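Local coordinates for protein similar to yteR (Bacilus subtilis) (Clostridium acetobutylicum, PDB 4WU0) that probably hydrolyses unsaturated rhamnogalacturonan fragments released from pectin, as a glycoside hydrolase of family GH105 related to YteR, at residues L216-H220 / K221-A225; K296-I299 / N300-L304; V341-P345 / K346-P350. One frame throughout, in Å; residues are numbered along the deposited sequence.

Contact 1. Residues L216-H220 / K221-A225; sequences LPKNH and KDRNA
Arg-223 reaches back along the loop that precedes its helix and touches His-220, Leu-216, Pro-217 and Lys-218. Its CB lies 3.4 Å from His-220 O and also near Leu-216 CD1, the leucine and arginine side chains running past each other in opposite directions. Arg-223 CG meets Leu-216 CD1 at 4.1 Å. With CG anti to the backbone N (chi1 -170°) and the chain extended as far as NE, Arg-223 CD arrives beside two carbonyls, Pro-217 O at 3.4 Å and Lys-218 O slightly farther. The guanidinium then has Lys-218 CA over one face and a water at each of two places on its edge: NE donates to water 1, which in turn donates to Leu-216 O, and NH1 donates to water 2, which also binds Asn-224 OD1.

Nearer the turn, Asp-222 N donates to His-220 ND1 at 3.1 Å, from a position tilted out of the ring plane. Because NE2 is hydrogen-bonded to Asp-153 OD1 of helix 152-166, both ring nitrogens are engaged and the imidazole's rotation is fixed. Asp-222 OD2 turns to Thr-156 OG1 on that same helix. Arg-223 N closes onto His-220 O at 3.1 Å, completing a type I turn. Two successive type I turns, the second with a histidine side-chain capping bond, form this surface connection between helices 199-215 and 223-240.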
ATOM      1  N   LEU A 216      14.982  -5.910  -5.483  1.00 15.51           N
ATOM      2  CA  LEU A 216      16.350  -5.390  -5.556  1.00 15.19           C
ATOM      3  C   LEU A 216      17.395  -6.458  -5.873  1.00 18.38           C
ATOM      4  O   LEU A 216      17.292  -7.590  -5.430  1.00 18.49           O
ATOM      5  CB  LEU A 216      16.756  -4.717  -4.243  1.00 16.05           C
ATOM      6  CG  LEU A 216      16.108  -3.396  -3.844  1.00 15.57           C
ATOM      7  CD1 LEU A 216      16.690  -2.945  -2.509  1.00 19.04           C
ATOM      8  CD2 LEU A 216      16.326  -2.330  -4.932  1.00 20.37           C
ATOM      9  N   PRO A 217      18.444  -6.097  -6.619  1.00 18.67           N
ATOM     10  CA  PRO A 217      19.586  -7.008  -6.702  1.00 20.41           C
ATOM     11  C   PRO A 217      20.129  -7.355  -5.306  1.00 18.78           C
ATOM     12  O   PRO A 217      20.189  -6.474  -4.458  1.00 19.34           O
ATOM     13  CB  PRO A 217      20.611  -6.201  -7.518  1.00 25.03           C
ATOM     14  CG  PRO A 217      19.763  -5.263  -8.336  1.00 20.19           C
ATOM     15  CD  PRO A 217      18.615  -4.900  -7.467  1.00 20.17           C
ATOM     16  N   LYS A 218      20.506  -8.614  -5.074  1.00 22.52           N
ATOM     17  CA  LYS A 218      20.980  -9.048  -3.759  1.00 25.13           C
ATOM     18  C   LYS A 218      22.184  -8.268  -3.259  1.00 24.32           C
ATOM     19  O   LYS A 218      22.368  -8.112  -2.051  1.00 25.81           O
ATOM     20  CB  LYS A 218      21.312 -10.543  -3.771  1.00 36.89           C
ATOM     21  CG  LYS A 218      20.114 -11.424  -3.461  1.00 42.96           C
ATOM     22  CD  LYS A 218      19.014 -11.236  -4.490  1.00 49.48           C
ATOM     23  CE  LYS A 218      17.718 -11.929  -4.102  1.00 55.74           C
ATOM     24  NZ  LYS A 218      16.778 -11.968  -5.267  1.00 51.85           N
ATOM     25  N   ASN A 219      22.994  -7.775  -4.189  1.00 20.45           N
ATOM     26  CA  ASN A 219      24.169  -6.996  -3.827  1.00 25.55           C
ATOM     27  C   ASN A 219      23.951  -5.491  -3.887  1.00 22.46           C
ATOM     28  O   ASN A 219      24.919  -4.733  -3.869  1.00 22.25           O
ATOM     29  CB  ASN A 219      25.367  -7.383  -4.691  1.00 24.29           C
ATOM     30  CG  ASN A 219      25.200  -7.010  -6.157  1.00 24.40           C
ATOM     31  OD1 ASN A 219      24.222  -6.352  -6.550  1.00 27.48           O
ATOM     32  ND2 ASN A 219      26.153  -7.438  -6.977  1.00 28.08           N
ATOM     33  N   HIS A 220      22.700  -5.047  -3.961  1.00 19.30           N
ATOM     34  CA  HIS A 220      22.470  -3.618  -4.082  1.00 19.66           C
ATOM     35  C   HIS A 220      22.993  -2.876  -2.855  1.00 18.11           C
ATOM     36  O   HIS A 220      22.792  -3.313  -1.732  1.00 18.80           O
ATOM     37  CB  HIS A 220      21.006  -3.286  -4.324  1.00 16.96           C
ATOM     38  CG  HIS A 220      20.799  -1.867  -4.740  1.00 17.45           C
ATOM     39  ND1 HIS A 220      20.627  -0.850  -3.832  1.00 19.20           N
ATOM     40  CD2 HIS A 220      20.827  -1.283  -5.962  1.00 21.46           C
ATOM     41  CE1 HIS A 220      20.538   0.301  -4.475  1.00 19.64           C
ATOM     42  NE2 HIS A 220      20.671   0.066  -5.769  1.00 19.67           N
ATOM     43  N   LYS A 221      23.652  -1.741  -3.078  1.00 18.69           N
ATOM     44  CA  LYS A 221      24.325  -1.030  -1.997  1.00 20.41           C
ATOM     45  C   LYS A 221      23.384  -0.564  -0.874  1.00 20.57           C
ATOM     46  O   LYS A 221      23.832  -0.391   0.267  1.00 22.47           O
ATOM     47  CB  LYS A 221      25.091   0.177  -2.541  1.00 20.89           C
ATOM     48  CG  LYS A 221      24.189   1.220  -3.159  1.00 25.62           C
ATOM     49  CD  LYS A 221      25.010   2.328  -3.769  1.00 28.20           C
ATOM     50  CE  LYS A 221      24.131   3.371  -4.396  1.00 26.04           C
ATOM     51  NZ  LYS A 221      24.971   4.500  -4.837  1.00 28.93           N
ATOM     52  N   ASP A 222      22.107  -0.356  -1.196  1.00 17.63           N
ATOM     53  CA  ASP A 222      21.130   0.140  -0.201  1.00 17.05           C
ATOM     54  C   ASP A 222      20.180  -0.941   0.307  1.00 17.70           C
ATOM     55  O   ASP A 222      19.278  -0.647   1.080  1.00 17.88           O
ATOM     56  CB  ASP A 222      20.287   1.302  -0.755  1.00 16.90           C
ATOM     57  CG  ASP A 222      21.120   2.520  -1.086  1.00 21.01           C
ATOM     58  OD1 ASP A 222      22.150   2.760  -0.416  1.00 22.42           O
ATOM     59  OD2 ASP A 222      20.748   3.246  -2.025  1.00 23.58           O
ATOM     60  N   ARG A 223      20.382  -2.188  -0.114  1.00 16.98           N
ATOM     61  CA  ARG A 223      19.487  -3.267   0.294  1.00 15.95           C
ATOM     62  C   ARG A 223      19.455  -3.472   1.811  1.00 16.71           C
ATOM     63  O   ARG A 223      18.376  -3.555   2.394  1.00 16.44           O
ATOM     64  CB  ARG A 223      19.864  -4.552  -0.419  1.00 18.99           C
ATOM     65  CG  ARG A 223      18.856  -5.677  -0.263  1.00 16.15           C
ATOM     66  CD  ARG A 223      19.243  -6.843  -1.163  1.00 18.04           C
ATOM     67  NE  ARG A 223      18.339  -7.981  -1.003  1.00 19.17           N
ATOM     68  CZ  ARG A 223      18.510  -8.941  -0.093  1.00 22.26           C
ATOM     69  NH1 ARG A 223      19.546  -8.910   0.741  1.00 23.68           N
ATOM     70  NH2 ARG A 223      17.649  -9.942  -0.019  1.00 21.43           N
ATOM     71  N   ASN A 224      20.616  -3.524   2.448  1.00 18.41           N
ATOM     72  CA  ASN A 224      20.661  -3.643   3.902  1.00 17.84           C
ATOM     73  C   ASN A 224      20.027  -2.468   4.618  1.00 19.21           C
ATOM     74  O   ASN A 224      19.366  -2.645   5.637  1.00 18.46           O
ATOM     75  CB  ASN A 224      22.092  -3.837   4.395  1.00 19.19           C
ATOM     76  CG  ASN A 224      22.624  -5.194   4.074  1.00 23.12           C
ATOM     77  OD1 ASN A 224      21.874  -6.081   3.672  1.00 27.88           O
ATOM     78  ND2 ASN A 224      23.929  -5.382   4.257  1.00 32.06           N
ATOM     79  N   ALA A 225      20.225  -1.263   4.106  1.00 17.68           N
ATOM     80  CA  ALA A 225      19.595  -0.095   4.700  1.00 18.41           C
ATOM     81  C   ALA A 225      18.069  -0.213   4.712  1.00 18.19           C
ATOM     82  O   ALA A 225      17.420   0.100   5.712  1.00 15.47           O
ATOM     83  CB  ALA A 225      20.031   1.175   3.973  1.00 20.57           C
TER
HETATM   84  O   HOH W   1      16.468  -8.529  -3.021  1.00 18.05           O
HETATM   85  O   HOH W   2      21.851  -7.090   1.126  1.00 25.59           O
HETATM   86  O   HOH W   3      23.249  -3.510   1.101  1.00 26.31           O

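Contact 2. Residues K296-I299 / N300-L304; sequences KGLI and NEFIL
Leu-298 and Phe-302, one helical turn apart, cross at an oblique angle, with Leu-298 CD2 lying 4.1 Å from Phe-302 CE2. The ring leans back along the helix, bringing Phe-302 CD2 within 3.5 Å of Leu-298 O, while Glu-301 CB sits over the centre of one face of the Phe-302 ring, 3.7 Å above the plane. In the neighbouring pair the end methyl of one isoleucine lies against the other's longer branch, Ile-299 CD1 meeting Ile-303 CG1 at 3.9 Å, and Phe-351 of helix 345-360 touches both residues. Leu-298 instead packs on helix 264-279, and Phe-302 reaches both that helix and strand 311-317.

Beneath these side chains the i to i+4 bonds change character toward the helix end, their donors tilting progressively further from the carbonyl planes. Asn-300 N binds Lys-296 O at 2.9 Å, with an N-H...O angle of 167°. Phe-302 N to Leu-298 O is already bent, at 138°. The last of them, Ile-303 N to Ile-299 O, lengthens to 3.2 Å. Ile-303 has already left helical geometry there, and strand 303-305 begins. Leu-298 with Phe-302, and Ile-299 with Ile-303, thus meet through carbon, while main-chain bonds carry the polar part of this helix-to-strand junction.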
ATOM      1  N   LYS A 296      -4.713 -13.963  12.670  1.00 14.85           N
ATOM      2  CA  LYS A 296      -5.961 -14.459  13.217  1.00 14.95           C
ATOM      3  C   LYS A 296      -6.779 -13.318  13.851  1.00 17.71           C
ATOM      4  O   LYS A 296      -8.010 -13.321  13.818  1.00 16.52           O
ATOM      5  CB  LYS A 296      -5.684 -15.586  14.211  1.00 17.44           C
ATOM      6  CG  LYS A 296      -5.388 -16.895  13.480  1.00 21.03           C
ATOM      7  CD  LYS A 296      -5.286 -18.079  14.391  1.00 37.93           C
ATOM      8  CE  LYS A 296      -4.089 -17.919  15.279  1.00 49.90           C
ATOM      9  NZ  LYS A 296      -3.804 -19.128  16.111  1.00 54.79           N
ATOM     10  N   GLY A 297      -6.082 -12.314  14.375  1.00 14.75           N
ATOM     11  CA  GLY A 297      -6.734 -11.122  14.877  1.00 15.90           C
ATOM     12  C   GLY A 297      -7.488 -10.358  13.809  1.00 13.57           C
ATOM     13  O   GLY A 297      -8.543  -9.789  14.062  1.00 15.38           O
ATOM     14  N   LEU A 298      -6.957 -10.316  12.594  1.00 13.50           N
ATOM     15  CA  LEU A 298      -7.701  -9.690  11.500  1.00 11.93           C
ATOM     16  C   LEU A 298      -9.065 -10.372  11.299  1.00 14.50           C
ATOM     17  O   LEU A 298     -10.095  -9.725  11.087  1.00 14.59           O
ATOM     18  CB  LEU A 298      -6.915  -9.795  10.200  1.00 14.05           C
ATOM     19  CG  LEU A 298      -5.519  -9.213  10.130  1.00 13.60           C
ATOM     20  CD1 LEU A 298      -4.934  -9.525   8.766  1.00 13.96           C
ATOM     21  CD2 LEU A 298      -5.583  -7.724  10.336  1.00 12.74           C
ATOM     22  N   ILE A 299      -9.067 -11.690  11.298  1.00 13.28           N
ATOM     23  CA  ILE A 299     -10.294 -12.453  11.098  1.00 14.43           C
ATOM     24  C   ILE A 299     -11.258 -12.180  12.240  1.00 15.24           C
ATOM     25  O   ILE A 299     -12.460 -11.927  12.025  1.00 15.10           O
ATOM     26  CB  ILE A 299     -10.018 -13.967  11.059  1.00 17.05           C
ATOM     27  CG1 ILE A 299      -8.978 -14.317   9.987  1.00 24.68           C
ATOM     28  CG2 ILE A 299     -11.299 -14.761  10.850  1.00 17.41           C
ATOM     29  CD1 ILE A 299      -9.348 -13.933   8.599  1.00 29.59           C
ATOM     30  N   ASN A 300     -10.745 -12.275  13.467  1.00 15.15           N
ATOM     31  CA  ASN A 300     -11.587 -12.076  14.641  1.00 18.88           C
ATOM     32  C   ASN A 300     -12.235 -10.681  14.665  1.00 16.65           C
ATOM     33  O   ASN A 300     -13.419 -10.540  14.958  1.00 17.72           O
ATOM     34  CB  ASN A 300     -10.780 -12.273  15.928  1.00 20.25           C
ATOM     35  CG  ASN A 300     -10.338 -13.704  16.133  1.00 32.19           C
ATOM     36  OD1 ASN A 300     -10.943 -14.638  15.604  1.00 29.81           O
ATOM     37  ND2 ASN A 300      -9.285 -13.887  16.928  1.00 38.08           N
ATOM     38  N   GLU A 301     -11.461  -9.647  14.376  1.00 14.55           N
ATOM     39  CA  GLU A 301     -11.960  -8.282  14.524  1.00 17.07           C
ATOM     40  C   GLU A 301     -12.752  -7.785  13.327  1.00 17.96           C
ATOM     41  O   GLU A 301     -13.645  -6.936  13.477  1.00 18.72           O
ATOM     42  CB  GLU A 301     -10.811  -7.314  14.746  1.00 15.14           C
ATOM     43  CG  GLU A 301     -10.017  -7.561  16.005  1.00 16.45           C
ATOM     44  CD  GLU A 301     -10.849  -7.534  17.272  1.00 24.27           C
ATOM     45  OE1 GLU A 301     -11.722  -6.662  17.387  1.00 24.75           O
ATOM     46  OE2 GLU A 301     -10.617  -8.378  18.156  1.00 22.65           O
ATOM     47  N   PHE A 302     -12.403  -8.258  12.136  1.00 13.73           N
ATOM     48  CA  PHE A 302     -12.846  -7.572  10.913  1.00 13.71           C
ATOM     49  C   PHE A 302     -13.686  -8.403   9.933  1.00 15.23           C
ATOM     50  O   PHE A 302     -14.311  -7.838   9.036  1.00 15.20           O
ATOM     51  CB  PHE A 302     -11.651  -6.994  10.184  1.00 13.14           C
ATOM     52  CG  PHE A 302     -10.795  -6.080  11.020  1.00 12.26           C
ATOM     53  CD1 PHE A 302     -11.340  -5.018  11.718  1.00 13.21           C
ATOM     54  CD2 PHE A 302      -9.430  -6.284  11.086  1.00 12.39           C
ATOM     55  CE1 PHE A 302     -10.536  -4.189  12.454  1.00 13.94           C
ATOM     56  CE2 PHE A 302      -8.628  -5.453  11.838  1.00 14.06           C
ATOM     57  CZ  PHE A 302      -9.174  -4.397  12.502  1.00 14.28           C
ATOM     58  N   ILE A 303     -13.679  -9.725  10.062  1.00 13.13           N
ATOM     59  CA  ILE A 303     -14.416 -10.581   9.138  1.00 13.73           C
ATOM     60  C   ILE A 303     -15.743 -11.053   9.732  1.00 14.50           C
ATOM     61  O   ILE A 303     -15.793 -11.541  10.851  1.00 16.51           O
ATOM     62  CB  ILE A 303     -13.556 -11.828   8.738  1.00 14.05           C
ATOM     63  CG1 ILE A 303     -12.307 -11.405   7.976  1.00 15.49           C
ATOM     64  CG2 ILE A 303     -14.362 -12.823   7.929  1.00 16.12           C
ATOM     65  CD1 ILE A 303     -12.555 -10.871   6.594  1.00 14.99           C
ATOM     66  N   LEU A 304     -16.819 -10.924   8.955  1.00 14.88           N
ATOM     67  CA  LEU A 304     -18.109 -11.490   9.288  1.00 17.23           C
ATOM     68  C   LEU A 304     -18.636 -12.261   8.076  1.00 16.50           C
ATOM     69  O   LEU A 304     -18.606 -11.757   6.942  1.00 17.99           O
ATOM     70  CB  LEU A 304     -19.130 -10.400   9.660  1.00 17.18           C
ATOM     71  CG  LEU A 304     -18.959  -9.685  11.006  1.00 19.43           C
ATOM     72  CD1 LEU A 304     -20.017  -8.579  11.158  1.00 22.66           C
ATOM     73  CD2 LEU A 304     -19.053 -10.683  12.166  1.00 20.56           C
TER

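Contact 3. Residues V341-P345 / K346-P350; sequences VSNEP and KGLGP
Glu-344 has its CG anti to the backbone N (chi1 157°) and then bends at chi2 (57°), which carries its carboxylate forward over the start of the helix. Lys-346 extends as far as CE and folds at chi4 (83°), bringing its ammonium back to meet that carboxylate. Glu-344 OE2 becomes the shared acceptor: Lys-346 NZ approaches at 2.8 Å in a salt bridge, and Lys-346 N donates to the same oxygen at 3.0 Å. Neither donor lies in the carboxylate plane; they come from opposite faces of it. Lysine carbons also pass close to OE2, so the oxygen is wrapped by the side chain that binds it. The ammonium has a further acceptor in Tyr-318 O and a cation-pi contact with the Tyr-318 ring. Together, the ammonium and the helix amino end would probably offset the cost of burying the carboxylate's charge.

Glu-344 O is gripped twice as well. Gly-347 N reaches Glu-344 O at 2.8 Å and Leu-348 N the same oxygen at 3.0 Å, again from opposite faces of its plane. One residue further along, Gly-349 N donates almost straight to Pro-345 O at 3.1 Å. Pro-350 N has no hydrogen to continue the series, and the helix kinks there.

Leu-348 folds back over the preceding loop, placing CD1 3.5 Å from Asn-343 O and also near the Pro-345 ring, at 4.3 Å from its CD. Asn-343 OD1 accepts from Leu-313 N and its ND2 donates to Asn-312 OD1, holding the loop to strand 311-317. Pro-345 faces helix 25-41. Glu-344 thus occupies the N-cap position with a side-chain capping bond, and proline takes the favoured first position of helix 345-360, the C-terminal helix of the mostly helical (alpha/alpha)6-barrel fold of families GH88 and GH105.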
ATOM      1  N   VAL A 341     -15.948   1.938   6.587  1.00 12.77           N
ATOM      2  CA  VAL A 341     -16.771   1.164   5.675  1.00 12.06           C
ATOM      3  C   VAL A 341     -16.387  -0.299   5.597  1.00 11.98           C
ATOM      4  O   VAL A 341     -15.315  -0.702   6.062  1.00 12.63           O
ATOM      5  CB  VAL A 341     -16.739   1.790   4.259  1.00 12.09           C
ATOM      6  CG1 VAL A 341     -17.301   3.206   4.285  1.00 13.15           C
ATOM      7  CG2 VAL A 341     -15.346   1.823   3.696  1.00 13.16           C
ATOM      8  N   SER A 342     -17.282  -1.081   4.991  1.00 12.23           N
ATOM      9  CA  SER A 342     -17.017  -2.485   4.696  1.00 12.24           C
ATOM     10  C   SER A 342     -16.750  -2.704   3.196  1.00 12.23           C
ATOM     11  O   SER A 342     -17.204  -1.928   2.345  1.00 14.61           O
ATOM     12  CB  SER A 342     -18.185  -3.338   5.145  1.00 13.10           C
ATOM     13  OG  SER A 342     -19.350  -3.020   4.387  1.00 20.34           O
ATOM     14  N   ASN A 343     -16.000  -3.772   2.897  1.00 13.05           N
ATOM     15  CA  ASN A 343     -15.779  -4.217   1.527  1.00 14.01           C
ATOM     16  C   ASN A 343     -15.224  -3.136   0.610  1.00 14.45           C
ATOM     17  O   ASN A 343     -15.609  -3.023  -0.540  1.00 16.58           O
ATOM     18  CB  ASN A 343     -17.032  -4.876   0.965  1.00 13.16           C
ATOM     19  CG  ASN A 343     -17.381  -6.140   1.708  1.00 15.68           C
ATOM     20  OD1 ASN A 343     -16.522  -6.726   2.378  1.00 16.45           O
ATOM     21  ND2 ASN A 343     -18.623  -6.562   1.609  1.00 17.96           N
ATOM     22  N   GLU A 344     -14.299  -2.367   1.163  1.00 12.07           N
ATOM     23  CA  GLU A 344     -13.580  -1.326   0.455  1.00 14.27           C
ATOM     24  C   GLU A 344     -12.236  -1.875  -0.014  1.00 14.53           C
ATOM     25  O   GLU A 344     -11.472  -2.411   0.777  1.00 12.02           O
ATOM     26  CB  GLU A 344     -13.403  -0.125   1.392  1.00 13.64           C
ATOM     27  CG  GLU A 344     -12.265   0.826   1.086  1.00 14.64           C
ATOM     28  CD  GLU A 344     -12.337   1.397  -0.295  1.00 17.26           C
ATOM     29  OE1 GLU A 344     -13.461   1.666  -0.780  1.00 18.46           O
ATOM     30  OE2 GLU A 344     -11.253   1.578  -0.895  1.00 16.80           O
ATOM     31  N   PRO A 345     -11.937  -1.721  -1.309  1.00 12.58           N
ATOM     32  CA  PRO A 345     -10.685  -2.226  -1.864  1.00 11.96           C
ATOM     33  C   PRO A 345      -9.386  -1.849  -1.146  1.00 13.88           C
ATOM     34  O   PRO A 345      -8.445  -2.648  -1.166  1.00 13.54           O
ATOM     35  CB  PRO A 345     -10.730  -1.707  -3.301  1.00 13.70           C
ATOM     36  CG  PRO A 345     -12.177  -1.749  -3.632  1.00 14.63           C
ATOM     37  CD  PRO A 345     -12.844  -1.264  -2.382  1.00 13.92           C
ATOM     38  N   LYS A 346      -9.318  -0.681  -0.513  1.00 13.57           N
ATOM     39  CA  LYS A 346      -8.118  -0.316   0.231  1.00 11.87           C
ATOM     40  C   LYS A 346      -7.850  -1.294   1.388  1.00 11.43           C
ATOM     41  O   LYS A 346      -6.704  -1.472   1.793  1.00 14.48           O
ATOM     42  CB  LYS A 346      -8.223   1.106   0.759  1.00 13.90           C
ATOM     43  CG  LYS A 346      -8.227   2.180  -0.316  1.00 13.84           C
ATOM     44  CD  LYS A 346      -8.517   3.548   0.279  1.00 14.42           C
ATOM     45  CE  LYS A 346      -9.122   4.506  -0.732  1.00 16.28           C
ATOM     46  NZ  LYS A 346     -10.568   4.312  -0.845  1.00 16.60           N
ATOM     47  N   GLY A 347      -8.899  -1.950   1.881  1.00 12.11           N
ATOM     48  CA  GLY A 347      -8.750  -3.020   2.864  1.00 14.85           C
ATOM     49  C   GLY A 347      -8.739  -4.422   2.260  1.00 12.89           C
ATOM     50  O   GLY A 347      -8.005  -5.295   2.716  1.00 13.96           O
ATOM     51  N   LEU A 348      -9.567  -4.638   1.236  1.00 13.57           N
ATOM     52  CA  LEU A 348      -9.698  -5.968   0.647  1.00 12.17           C
ATOM     53  C   LEU A 348      -8.384  -6.471   0.075  1.00 13.20           C
ATOM     54  O   LEU A 348      -8.021  -7.625   0.247  1.00 13.36           O
ATOM     55  CB  LEU A 348     -10.764  -5.980  -0.458  1.00 12.02           C
ATOM     56  CG  LEU A 348     -12.196  -5.735  -0.014  1.00 12.84           C
ATOM     57  CD1 LEU A 348     -13.095  -5.404  -1.197  1.00 14.51           C
ATOM     58  CD2 LEU A 348     -12.748  -6.926   0.709  1.00 14.91           C
ATOM     59  N   GLY A 349      -7.695  -5.629  -0.664  1.00 12.02           N
ATOM     60  CA  GLY A 349      -6.434  -6.042  -1.265  1.00 12.26           C
ATOM     61  C   GLY A 349      -5.417  -6.509  -0.247  1.00 12.28           C
ATOM     62  O   GLY A 349      -4.874  -7.604  -0.361  1.00 12.54           O
ATOM     63  N   PRO A 350      -5.124  -5.665   0.754  1.00 12.09           N
ATOM     64  CA  PRO A 350      -4.174  -6.082   1.789  1.00 12.18           C
ATOM     65  C   PRO A 350      -4.628  -7.322   2.535  1.00 12.24           C
ATOM     66  O   PRO A 350      -3.795  -8.145   2.902  1.00 12.89           O
ATOM     67  CB  PRO A 350      -4.120  -4.856   2.717  1.00 13.66           C
ATOM     68  CG  PRO A 350      -4.371  -3.712   1.777  1.00 13.78           C
ATOM     69  CD  PRO A 350      -5.399  -4.212   0.812  1.00 13.07           C
TER

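From the N terminus, contact 1 comes first, turning the chain between helices 199-215 and 223-240 and resting on helix 152-166. Contact 2 follows, where helix 288-302 passes into strand 303-305, and contact 3 closes the loop from strand 340-341 into helix 345-360. The three follow in series, with none nested in or crossing another. Contacts 1 and 3 lie on opposite sides of the chain's centre, their own centres about 32 Å apart. Contacts 2 and 3 are neighbours, their nearest atoms about 6 Å apart: strand 311-317 runs between the outer strands 303-305 and 340-341, and helix 345-360 meets the isoleucines of 296-304.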